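Local coordinates for protein lipase, class 3 (Penicillium roqueforti FM164, PDB 6L7N) that probably hydrolyses the ester bonds of triacylglycerols, as a fungal class 3 lipase of the alpha/beta-hydrolase fold, at residues F114-I126 with A151-Y165. Sequence-based numbering, arbitrary orientation.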
ATOM      1  N   PHE A 114      -6.773  -7.208  -8.356  1.00  9.28           N
ATOM      2  CA  PHE A 114      -5.624  -7.022  -7.477  1.00  5.85           C
ATOM      3  C   PHE A 114      -4.887  -8.339  -7.258  1.00  8.57           C
ATOM      4  O   PHE A 114      -3.650  -8.395  -7.329  1.00  9.49           O
ATOM      5  CB  PHE A 114      -6.080  -6.436  -6.139  1.00  7.25           C
ATOM      6  CG  PHE A 114      -6.830  -5.136  -6.260  1.00  7.94           C
ATOM      7  CD1 PHE A 114      -6.464  -4.186  -7.211  1.00  9.92           C
ATOM      8  CD2 PHE A 114      -7.871  -4.844  -5.397  1.00  4.63           C
ATOM      9  CE1 PHE A 114      -7.145  -2.982  -7.307  1.00  8.58           C
ATOM     10  CE2 PHE A 114      -8.563  -3.631  -5.491  1.00 10.67           C
ATOM     11  CZ  PHE A 114      -8.200  -2.706  -6.456  1.00  7.88           C
ATOM     12  N   TRP A 115      -5.635  -9.410  -6.956  1.00  7.91           N
ATOM     13  CA  TRP A 115      -5.002 -10.710  -6.769  1.00  7.82           C
ATOM     14  C   TRP A 115      -4.246 -11.122  -8.018  1.00  9.32           C
ATOM     15  O   TRP A 115      -3.137 -11.652  -7.930  1.00  7.77           O
ATOM     16  CB  TRP A 115      -6.047 -11.773  -6.417  1.00  5.98           C
ATOM     17  CG  TRP A 115      -5.421 -13.094  -6.182  1.00  8.04           C
ATOM     18  CD1 TRP A 115      -5.508 -14.211  -6.972  1.00 11.02           C
ATOM     19  CD2 TRP A 115      -4.566 -13.433  -5.097  1.00  5.33           C
ATOM     20  NE1 TRP A 115      -4.775 -15.236  -6.420  1.00  8.22           N
ATOM     21  CE2 TRP A 115      -4.172 -14.773  -5.277  1.00  7.17           C
ATOM     22  CE3 TRP A 115      -4.093 -12.734  -3.983  1.00  6.87           C
ATOM     23  CZ2 TRP A 115      -3.327 -15.420  -4.385  1.00  9.64           C
ATOM     24  CZ3 TRP A 115      -3.262 -13.387  -3.095  1.00  6.80           C
ATOM     25  CH2 TRP A 115      -2.885 -14.716  -3.308  1.00  4.65           C
ATOM     26  N   GLY A 116      -4.846 -10.906  -9.189  1.00  8.08           N
ATOM     27  CA  GLY A 116      -4.166 -11.233 -10.432  1.00 14.11           C
ATOM     28  C   GLY A 116      -2.863 -10.478 -10.598  1.00 15.85           C
ATOM     29  O   GLY A 116      -1.862 -11.037 -11.066  1.00 10.12           O
ATOM     30  N   SER A 117      -2.854  -9.195 -10.212  1.00 12.68           N
ATOM     31  CA  SER A 117      -1.617  -8.425 -10.322  1.00 10.34           C
ATOM     32  C   SER A 117      -0.537  -8.992  -9.401  1.00 10.96           C
ATOM     33  O   SER A 117       0.645  -9.016  -9.762  1.00 11.47           O
ATOM     34  CB  SER A 117      -1.880  -6.949 -10.015  1.00  9.13           C
ATOM     35  OG  SER A 117      -2.849  -6.417 -10.907  1.00 10.09           O
ATOM     36  N   TRP A 118      -0.925  -9.455  -8.208  1.00  8.92           N
ATOM     37  CA  TRP A 118       0.064 -10.079  -7.326  1.00  8.65           C
ATOM     38  C   TRP A 118       0.533 -11.434  -7.866  1.00 13.69           C
ATOM     39  O   TRP A 118       1.738 -11.725  -7.852  1.00 13.47           O
ATOM     40  CB  TRP A 118      -0.484 -10.222  -5.899  1.00  8.53           C
ATOM     41  CG  TRP A 118       0.318 -11.139  -4.997  1.00  8.07           C
ATOM     42  CD1 TRP A 118      -0.150 -12.227  -4.310  1.00  7.11           C
ATOM     43  CD2 TRP A 118       1.724 -11.044  -4.676  1.00  8.90           C
ATOM     44  NE1 TRP A 118       0.875 -12.816  -3.590  1.00  6.04           N
ATOM     45  CE2 TRP A 118       2.030 -12.107  -3.796  1.00  7.43           C
ATOM     46  CE3 TRP A 118       2.747 -10.162  -5.042  1.00  9.33           C
ATOM     47  CZ2 TRP A 118       3.318 -12.317  -3.291  1.00  7.42           C
ATOM     48  CZ3 TRP A 118       4.014 -10.375  -4.541  1.00 10.45           C
ATOM     49  CH2 TRP A 118       4.289 -11.435  -3.672  1.00  8.00           C
ATOM     50  N   VAL A 119      -0.391 -12.282  -8.332  1.00 10.96           N
ATOM     51  CA  VAL A 119       0.033 -13.612  -8.773  1.00 12.50           C
ATOM     52  C   VAL A 119       0.965 -13.494  -9.968  1.00 11.69           C
ATOM     53  O   VAL A 119       1.856 -14.334 -10.145  1.00 13.03           O
ATOM     54  CB  VAL A 119      -1.160 -14.535  -9.100  1.00 12.22           C
ATOM     55  CG1 VAL A 119      -1.862 -14.989  -7.840  1.00 19.55           C
ATOM     56  CG2 VAL A 119      -2.104 -13.872 -10.036  1.00 22.97           C
ATOM     57  N   LEU A 120       0.807 -12.437 -10.779  1.00  9.39           N
ATOM     58  CA  LEU A 120       1.665 -12.260 -11.952  1.00 13.17           C
ATOM     59  C   LEU A 120       3.139 -12.088 -11.582  1.00 15.12           C
ATOM     60  O   LEU A 120       4.023 -12.534 -12.329  1.00 12.31           O
ATOM     61  CB  LEU A 120       1.184 -11.056 -12.763  1.00 15.72           C
ATOM     62  CG  LEU A 120       1.719 -10.955 -14.189  1.00 26.47           C
ATOM     63  CD1 LEU A 120       1.074 -12.025 -15.054  1.00 23.76           C
ATOM     64  CD2 LEU A 120       1.482  -9.565 -14.759  1.00 30.89           C
ATOM     65  N   VAL A 121       3.429 -11.438 -10.453  1.00 11.62           N
ATOM     66  CA  VAL A 121       4.808 -11.143 -10.045  1.00 12.36           C
ATOM     67  C   VAL A 121       5.284 -12.022  -8.890  1.00 10.90           C
ATOM     68  O   VAL A 121       6.494 -12.009  -8.563  1.00 10.19           O
ATOM     69  CB  VAL A 121       4.976  -9.654  -9.673  1.00 10.51           C
ATOM     70  CG1 VAL A 121       4.905  -8.789 -10.904  1.00 12.65           C
ATOM     71  CG2 VAL A 121       3.922  -9.221  -8.652  1.00 12.82           C
ATOM     72  N   ARG A 122       4.383 -12.819  -8.307  1.00 10.85           N
ATOM     73  CA  ARG A 122       4.626 -13.487  -7.035  1.00 10.38           C
ATOM     74  C   ARG A 122       5.852 -14.400  -7.060  1.00 12.16           C
ATOM     75  O   ARG A 122       6.677 -14.356  -6.142  1.00 14.48           O
ATOM     76  CB  ARG A 122       3.361 -14.269  -6.663  1.00 17.79           C
ATOM     77  CG  ARG A 122       3.533 -15.325  -5.607  1.00 21.61           C
ATOM     78  CD  ARG A 122       2.184 -15.744  -5.066  1.00 16.59           C
ATOM     79  NE  ARG A 122       1.423 -16.539  -6.020  1.00 13.18           N
ATOM     80  CZ  ARG A 122       0.365 -17.267  -5.685  1.00 19.38           C
ATOM     81  NH1 ARG A 122      -0.045 -17.288  -4.428  1.00 13.29           N
ATOM     82  NH2 ARG A 122      -0.280 -17.974  -6.602  1.00 22.96           N
ATOM     83  N   ASP A 123       5.947 -15.292  -8.050  1.00 14.03           N
ATOM     84  CA  ASP A 123       6.979 -16.331  -8.009  1.00 17.55           C
ATOM     85  C   ASP A 123       8.377 -15.723  -7.913  1.00  9.84           C
ATOM     86  O   ASP A 123       9.182 -16.081  -7.032  1.00 13.17           O
ATOM     87  CB  ASP A 123       6.852 -17.217  -9.246  1.00 12.33           C
ATOM     88  CG  ASP A 123       5.548 -17.992  -9.274  1.00 25.63           C
ATOM     89  OD1 ASP A 123       4.673 -17.711  -8.436  1.00 20.98           O
ATOM     90  OD2 ASP A 123       5.384 -18.857 -10.165  1.00 23.45           O
ATOM     91  N   ASP A 124       8.672 -14.784  -8.809  1.00 13.03           N
ATOM     92  CA  ASP A 124       9.987 -14.150  -8.791  1.00 17.45           C
ATOM     93  C   ASP A 124      10.176 -13.319  -7.533  1.00 14.23           C
ATOM     94  O   ASP A 124      11.281 -13.278  -6.977  1.00 14.94           O
ATOM     95  CB  ASP A 124      10.185 -13.274 -10.025  1.00 12.76           C
ATOM     96  CG  ASP A 124      10.683 -14.061 -11.227  1.00 18.42           C
ATOM     97  OD1 ASP A 124      10.897 -15.285 -11.101  1.00 19.05           O
ATOM     98  OD2 ASP A 124      10.850 -13.450 -12.298  1.00 24.22           O
ATOM     99  N   ILE A 125       9.121 -12.646  -7.056  1.00 11.09           N
ATOM    100  CA  ILE A 125       9.318 -11.829  -5.863  1.00 11.12           C
ATOM    101  C   ILE A 125       9.624 -12.710  -4.660  1.00 11.02           C
ATOM    102  O   ILE A 125      10.448 -12.351  -3.812  1.00 11.83           O
ATOM    103  CB  ILE A 125       8.109 -10.903  -5.624  1.00 11.62           C
ATOM    104  CG1 ILE A 125       8.179  -9.715  -6.584  1.00 11.17           C
ATOM    105  CG2 ILE A 125       8.091 -10.390  -4.182  1.00 10.59           C
ATOM    106  CD1 ILE A 125       6.909  -8.858  -6.627  1.00 10.80           C
ATOM    107  N   ILE A 126       9.001 -13.888  -4.578  1.00  9.68           N
ATOM    108  CA  ILE A 126       9.281 -14.801  -3.471  1.00  8.96           C
ATOM    109  C   ILE A 126      10.739 -15.257  -3.512  1.00 13.11           C
ATOM    110  O   ILE A 126      11.441 -15.249  -2.489  1.00 13.38           O
ATOM    111  CB  ILE A 126       8.304 -15.993  -3.500  1.00 13.39           C
ATOM    112  CG1 ILE A 126       6.892 -15.505  -3.160  1.00 12.67           C
ATOM    113  CG2 ILE A 126       8.719 -17.065  -2.515  1.00 19.98           C
ATOM    114  CD1 ILE A 126       5.814 -16.583  -3.257  1.00 14.15           C
ATOM    115  N   ALA A 151      -3.479  -1.769  -2.702  1.00  5.34           N
ATOM    116  CA  ALA A 151      -4.299  -2.971  -2.728  1.00  6.18           C
ATOM    117  C   ALA A 151      -3.434  -4.186  -3.025  1.00  5.75           C
ATOM    118  O   ALA A 151      -3.472  -5.181  -2.293  1.00  6.94           O
ATOM    119  CB  ALA A 151      -5.439  -2.825  -3.743  1.00  6.16           C
ATOM    120  N   VAL A 152      -2.542  -4.071  -4.017  1.00  7.34           N
ATOM    121  CA  VAL A 152      -1.670  -5.202  -4.318  1.00  6.76           C
ATOM    122  C   VAL A 152      -0.774  -5.487  -3.123  1.00  6.18           C
ATOM    123  O   VAL A 152      -0.574  -6.649  -2.727  1.00  7.12           O
ATOM    124  CB  VAL A 152      -0.851  -4.920  -5.592  1.00  4.98           C
ATOM    125  CG1 VAL A 152       0.183  -6.007  -5.817  1.00  7.72           C
ATOM    126  CG2 VAL A 152      -1.777  -4.778  -6.826  1.00  5.52           C
ATOM    127  N   ALA A 153      -0.284  -4.420  -2.480  1.00  6.68           N
ATOM    128  CA  ALA A 153       0.587  -4.601  -1.330  1.00  3.62           C
ATOM    129  C   ALA A 153      -0.123  -5.405  -0.258  1.00  8.28           C
ATOM    130  O   ALA A 153       0.436  -6.368   0.287  1.00  5.10           O
ATOM    131  CB  ALA A 153       1.023  -3.235  -0.791  1.00  3.17           C
ATOM    132  N   THR A 154      -1.391  -5.077  -0.009  1.00  4.48           N
ATOM    133  CA  THR A 154      -2.134  -5.782   1.026  1.00  4.84           C
ATOM    134  C   THR A 154      -2.173  -7.277   0.732  1.00  4.62           C
ATOM    135  O   THR A 154      -1.777  -8.103   1.570  1.00  6.44           O
ATOM    136  CB  THR A 154      -3.537  -5.187   1.130  1.00  4.22           C
ATOM    137  OG1 THR A 154      -3.437  -3.794   1.476  1.00  4.84           O
ATOM    138  CG2 THR A 154      -4.348  -5.919   2.177  1.00  4.49           C
ATOM    139  N   LEU A 155      -2.537  -7.645  -0.500  1.00  5.39           N
ATOM    140  CA  LEU A 155      -2.667  -9.072  -0.774  1.00  4.29           C
ATOM    141  C   LEU A 155      -1.301  -9.720  -0.761  1.00  5.54           C
ATOM    142  O   LEU A 155      -1.138 -10.828  -0.230  1.00  7.31           O
ATOM    143  CB  LEU A 155      -3.381  -9.321  -2.105  1.00  4.01           C
ATOM    144  CG  LEU A 155      -4.843  -8.860  -2.077  1.00  5.11           C
ATOM    145  CD1 LEU A 155      -5.412  -8.755  -3.474  1.00  5.01           C
ATOM    146  CD2 LEU A 155      -5.670  -9.852  -1.246  1.00  4.79           C
ATOM    147  N   ALA A 156      -0.286  -8.992  -1.233  1.00  6.47           N
ATOM    148  CA  ALA A 156       1.049  -9.564  -1.213  1.00  3.72           C
ATOM    149  C   ALA A 156       1.468  -9.845   0.220  1.00  6.24           C
ATOM    150  O   ALA A 156       1.903 -10.964   0.543  1.00  8.84           O
ATOM    151  CB  ALA A 156       2.041  -8.631  -1.910  1.00  4.63           C
ATOM    152  N   VAL A 157       1.254  -8.869   1.116  1.00  5.74           N
ATOM    153  CA  VAL A 157       1.638  -9.086   2.507  1.00  5.57           C
ATOM    154  C   VAL A 157       0.940 -10.317   3.035  1.00  4.97           C
ATOM    155  O   VAL A 157       1.568 -11.212   3.614  1.00  7.37           O
ATOM    156  CB  VAL A 157       1.290  -7.879   3.388  1.00  6.10           C
ATOM    157  CG1 VAL A 157       1.882  -8.085   4.763  1.00 17.19           C
ATOM    158  CG2 VAL A 157       1.807  -6.669   2.840  1.00 18.89           C
ATOM    159  N   ALA A 158      -0.376 -10.388   2.821  1.00  7.39           N
ATOM    160  CA  ALA A 158      -1.120 -11.458   3.473  1.00  3.46           C
ATOM    161  C   ALA A 158      -0.601 -12.798   2.988  1.00  5.24           C
ATOM    162  O   ALA A 158      -0.358 -13.718   3.784  1.00  6.75           O
ATOM    163  CB  ALA A 158      -2.620 -11.305   3.190  1.00 10.81           C
ATOM    164  N   ASP A 159      -0.308 -12.869   1.688  1.00  8.25           N
ATOM    165  CA  ASP A 159       0.153 -14.112   1.094  1.00  6.04           C
ATOM    166  C   ASP A 159       1.536 -14.451   1.614  1.00  8.00           C
ATOM    167  O   ASP A 159       1.794 -15.583   2.046  1.00 10.61           O
ATOM    168  CB  ASP A 159       0.157 -13.962  -0.423  1.00  4.99           C
ATOM    169  CG  ASP A 159       0.409 -15.264  -1.146  1.00  7.10           C
ATOM    170  OD1 ASP A 159       0.273 -16.357  -0.550  1.00 10.09           O
ATOM    171  OD2 ASP A 159       0.740 -15.175  -2.337  1.00  7.30           O
ATOM    172  N   LEU A 160       2.424 -13.447   1.635  1.00  5.06           N
ATOM    173  CA  LEU A 160       3.782 -13.693   2.107  1.00  7.02           C
ATOM    174  C   LEU A 160       3.791 -14.091   3.568  1.00 10.92           C
ATOM    175  O   LEU A 160       4.712 -14.791   4.013  1.00  9.39           O
ATOM    176  CB  LEU A 160       4.652 -12.461   1.896  1.00  7.28           C
ATOM    177  CG  LEU A 160       4.940 -12.173   0.423  1.00  5.72           C
ATOM    178  CD1 LEU A 160       5.593 -10.805   0.259  1.00  7.00           C
ATOM    179  CD2 LEU A 160       5.801 -13.290  -0.191  1.00 10.00           C
ATOM    180  N   ARG A 161       2.782 -13.669   4.334  1.00  7.46           N
ATOM    181  CA  ARG A 161       2.826 -14.037   5.740  1.00  8.59           C
ATOM    182  C   ARG A 161       2.580 -15.529   5.934  1.00  7.48           C
ATOM    183  O   ARG A 161       2.998 -16.086   6.955  1.00 10.05           O
ATOM    184  CB  ARG A 161       1.822 -13.192   6.525  1.00  7.62           C
ATOM    185  CG  ARG A 161       2.276 -11.739   6.746  1.00  5.88           C
ATOM    186  CD  ARG A 161       1.125 -10.911   7.337  1.00  7.59           C
ATOM    187  NE  ARG A 161       1.493  -9.524   7.615  1.00  8.43           N
ATOM    188  CZ  ARG A 161       0.614  -8.526   7.666  1.00  7.67           C
ATOM    189  NH1 ARG A 161      -0.671  -8.764   7.433  1.00  4.10           N
ATOM    190  NH2 ARG A 161       1.024  -7.291   7.910  1.00  9.08           N
ATOM    191  N   GLY A 162       1.940 -16.188   4.966  1.00  9.90           N
ATOM    192  CA  GLY A 162       1.767 -17.622   4.976  1.00 14.40           C
ATOM    193  C   GLY A 162       2.860 -18.385   4.263  1.00 14.60           C
ATOM    194  O   GLY A 162       2.821 -19.616   4.213  1.00 16.98           O
ATOM    195  N   LYS A 163       3.849 -17.679   3.717  1.00 12.20           N
ATOM    196  CA  LYS A 163       4.899 -18.264   2.893  1.00 15.12           C
ATOM    197  C   LYS A 163       6.292 -17.956   3.436  1.00 17.35           C
ATOM    198  O   LYS A 163       7.255 -17.844   2.672  1.00 15.89           O
ATOM    199  CB  LYS A 163       4.776 -17.777   1.451  1.00 12.87           C
ATOM    200  CG  LYS A 163       3.581 -18.339   0.701  1.00 14.16           C
ATOM    201  CD  LYS A 163       3.404 -17.648  -0.632  1.00 14.38           C
ATOM    202  CE  LYS A 163       2.736 -18.577  -1.645  1.00 16.11           C
ATOM    203  NZ  LYS A 163       1.320 -18.863  -1.324  1.00 13.36           N
ATOM    204  N   GLY A 164       6.418 -17.814   4.752  1.00 13.33           N
ATOM    205  CA  GLY A 164       7.711 -17.679   5.393  1.00 11.17           C
ATOM    206  C   GLY A 164       7.999 -16.332   6.025  1.00 12.16           C
ATOM    207  O   GLY A 164       9.047 -16.185   6.663  1.00 11.32           O
ATOM    208  N   TYR A 165       7.112 -15.348   5.896  1.00 11.02           N
ATOM    209  CA  TYR A 165       7.348 -14.005   6.433  1.00  8.81           C
ATOM    210  C   TYR A 165       6.198 -13.587   7.340  1.00  9.79           C
ATOM    211  O   TYR A 165       5.559 -12.557   7.113  1.00  8.88           O
ATOM    212  CB  TYR A 165       7.548 -13.001   5.292  1.00 10.14           C
ATOM    213  CG  TYR A 165       8.585 -13.479   4.296  1.00 11.12           C
ATOM    214  CD1 TYR A 165       8.229 -14.292   3.230  1.00 13.37           C
ATOM    215  CD2 TYR A 165       9.924 -13.131   4.443  1.00 14.43           C
ATOM    216  CE1 TYR A 165       9.185 -14.763   2.333  1.00 11.42           C
ATOM    217  CE2 TYR A 165      10.880 -13.590   3.556  1.00 18.22           C
ATOM    218  CZ  TYR A 165      10.504 -14.401   2.503  1.00 15.75           C
ATOM    219  OH  TYR A 165      11.458 -14.858   1.613  1.00 20.15           O
TER
HETATM  220  O   HOH W   1      10.649 -16.482  -0.116  1.00 19.14           O
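Trp-118 drives its indole into a hole on helix 148-161 formed by Val-152, Ala-156, Asp-159 and Leu-160. Its CG stands anti to the backbone N (chi1 166°), which lays the ring between the two helices: the methyl of Ala-156 sits 3.6 Å from the centroid of the six-membered ring in a CH-pi contact, and CB of Arg-122 covers the opposite face. Held flat this way, the indole points its N-H at Asp-159, and NE1 reaches OD2 at 2.7 Å in a nearly straight bond (168°). The carboxylate plane stands almost perpendicular to the indole, and OD2 receives this N-H on its anti lone pair.

On its syn side the same oxygen takes a second donor, NH1 of Arg-122, at 3.1 Å and well out of the carboxylate plane; a bend at chi3 turns the guanidinium back toward the acid. Lys-163 NZ bridges to the other oxygen, OD1, at 2.8 Å. One buried carboxylate thus answers an indole and two cations, which should favour its ionised form. The cations sit side by side, NH1 of Arg-122 3.7 Å from NZ of Lys-163, and the carboxylate facing both would offset their repulsion.

Toward the start of both helices the contact turns apolar. Ala-151 CB rests over the centre of the Phe-114 ring, 3.5 Å from its centroid, while Leu-155 pushes CD1 against Phe-114 CB and meets the edge of the Trp-115 indole with its CB. At the far end CG1 of Ile-126 lies against CD2 of Leu-160, the two side chains running opposite ways, and a water links Ile-126 O to Tyr-165 OH.

The two helices cross at -60° and, through Val-152, Ala-156, Leu-160 and Ile-125, pack on strand 77-83 of the central sheet. Helix 148-161 starts within the GxSxG sequence, consistent with the helix behind the nucleophile elbow of an alpha/beta-hydrolase, with helix 112-135 packed across it.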